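Local coordinates for protein chloramphenicol acetyltransferase (PDB 6PXA) that probably transfers an acetyl group from acetyl-CoA to chloramphenicol, as a trimeric hexapeptide-repeat acetyltransferase, and is bound here to taurocholic acid, at residues D190-L193 and Q194-K197. Residues are numbered along the deposited sequence; the frame is centred on the assembly and turned at random.
Sequences DWPL and QHIK
P192 is the N-cap of helix 193-198, in the C-terminal helical region of this hexapeptide-repeat left-handed beta-helix protein, and its carbonyl oxygen accepts two amides of the first turn. H195 N reaches P192 O at 2.9 Å from above the carbonyl plane, with a bent N-H...O angle of 134°; I196 N, at 3.3 Å, lies in that plane. The H195 ring runs alongside the proline, and H195 CD2 meets P192 CD at 3.7 Å, with the pyrrolidine at the imidazole edge. H195 ND1 is hydrogen-bonded to Y214 OH, tying the turn to helix 208-219. W191 stands about perpendicular to the H195 side chain, and W191 CE3 touches H195 CB at 4.0 Å. The indole is held at NE1 by I186 O and meets the F215 ring. I196 CG1 packs on W191 CB, while I196 CD1 lies 3.6 Å from W191 O. On the flank facing F108 of a second subunit, L193 CG is anti to the backbone N (chi1 164°), which sets it beside the carbonyl carbon on the side of K197, with L193 CD1 3.8 Å from K197 CG. K197 N donates an almost straight bond (175°) to L193 O, and K197 CG approaches that same L193 O to 3.2 Å.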
loop_
_atom_site.group_PDB
_atom_site.type_symbol
_atom_site.label_atom_id
_atom_site.label_comp_id
_atom_site.label_asym_id
_atom_site.label_seq_id
_atom_site.Cartn_x
_atom_site.Cartn_y
_atom_site.Cartn_z
ATOM N N ASP B 190 -28.396 -3.004 -17.535
ATOM C CA ASP B 190 -29.035 -4.188 -18.096
ATOM C C ASP B 190 -29.827 -3.892 -19.367
ATOM O O ASP B 190 -30.325 -4.824 -19.996
ATOM C CB ASP B 190 -29.945 -4.831 -17.050
ATOM C CG ASP B 190 -29.167 -5.572 -15.979
ATOM O OD1 ASP B 190 -28.046 -6.046 -16.272
ATOM O OD2 ASP B 190 -29.686 -5.707 -14.849
ATOM N N TRP B 191 -29.941 -2.623 -19.763
ATOM C CA TRP B 191 -30.678 -2.254 -20.967
ATOM C C TRP B 191 -29.996 -2.812 -22.215
ATOM O O TRP B 191 -28.772 -2.993 -22.233
ATOM C CB TRP B 191 -30.762 -0.733 -21.103
ATOM C CG TRP B 191 -31.520 -0.033 -20.035
ATOM C CD1 TRP B 191 -32.155 -0.599 -18.976
ATOM C CD2 TRP B 191 -31.720 1.380 -19.917
ATOM N NE1 TRP B 191 -32.737 0.373 -18.200
ATOM C CE2 TRP B 191 -32.490 1.597 -18.760
ATOM C CE3 TRP B 191 -31.307 2.486 -20.673
ATOM C CZ2 TRP B 191 -32.861 2.879 -18.337
ATOM C CZ3 TRP B 191 -31.678 3.750 -20.254
ATOM C CH2 TRP B 191 -32.454 3.936 -19.103
ATOM N N PRO B 192 -30.752 -3.031 -23.295
ATOM C CA PRO B 192 -30.113 -3.358 -24.572
ATOM C C PRO B 192 -29.155 -2.252 -24.971
ATOM O O PRO B 192 -29.326 -1.086 -24.598
ATOM C CB PRO B 192 -31.292 -3.468 -25.551
ATOM C CG PRO B 192 -32.504 -3.684 -24.678
ATOM C CD PRO B 192 -32.211 -2.871 -23.446
ATOM N N LEU B 193 -28.117 -2.634 -25.717
ATOM C CA LEU B 193 -27.018 -1.702 -25.953
ATOM C C LEU B 193 -27.488 -0.449 -26.680
ATOM O O LEU B 193 -27.000 0.650 -26.404
ATOM C CB LEU B 193 -25.906 -2.393 -26.737
ATOM C CG LEU B 193 -24.855 -1.514 -27.414
ATOM C CD1 LEU B 193 -24.012 -0.718 -26.390
ATOM C CD2 LEU B 193 -23.964 -2.373 -28.298
ATOM N N GLN B 194 -28.451 -0.582 -27.600
ATOM C CA GLN B 194 -28.910 0.597 -28.327
ATOM C C GLN B 194 -29.610 1.594 -27.403
ATOM O O GLN B 194 -29.608 2.795 -27.678
ATOM C CB GLN B 194 -29.837 0.182 -29.482
ATOM C CG GLN B 194 -30.184 1.314 -30.457
ATOM C CD GLN B 194 -28.956 1.968 -31.091
ATOM O OE1 GLN B 194 -28.136 1.302 -31.723
ATOM N NE2 GLN B 194 -28.829 3.280 -30.914
ATOM N N HIS B 195 -30.210 1.130 -26.306
ATOM C CA HIS B 195 -30.862 2.055 -25.384
ATOM C C HIS B 195 -29.832 2.795 -24.541
ATOM O O HIS B 195 -30.029 3.962 -24.187
ATOM C CB HIS B 195 -31.841 1.308 -24.480
ATOM C CG HIS B 195 -33.168 1.036 -25.119
ATOM N ND1 HIS B 195 -33.955 2.037 -25.649
ATOM C CD2 HIS B 195 -33.860 -0.119 -25.291
ATOM C CE1 HIS B 195 -35.068 1.510 -26.133
ATOM N NE2 HIS B 195 -35.035 0.205 -25.926
ATOM N N ILE B 196 -28.746 2.119 -24.188
ATOM C CA ILE B 196 -27.651 2.792 -23.499
ATOM C C ILE B 196 -27.012 3.818 -24.417
ATOM O O ILE B 196 -26.737 4.952 -24.008
ATOM C CB ILE B 196 -26.633 1.761 -22.991
ATOM C CG1 ILE B 196 -27.326 0.801 -22.016
ATOM C CG2 ILE B 196 -25.427 2.467 -22.318
ATOM C CD1 ILE B 196 -26.452 -0.299 -21.454
ATOM N N LYS B 197 -26.758 3.436 -25.668
ATOM C CA LYS B 197 -26.286 4.397 -26.654
ATOM C C LYS B 197 -27.245 5.577 -26.770
ATOM O O LYS B 197 -26.823 6.739 -26.696
ATOM C CB LYS B 197 -26.090 3.698 -27.999
ATOM C CG LYS B 197 -25.034 2.605 -27.931
ATOM C CD LYS B 197 -24.765 1.992 -29.295
ATOM C CE LYS B 197 -24.185 3.013 -30.252
ATOM N NZ LYS B 197 -23.733 2.386 -31.524
#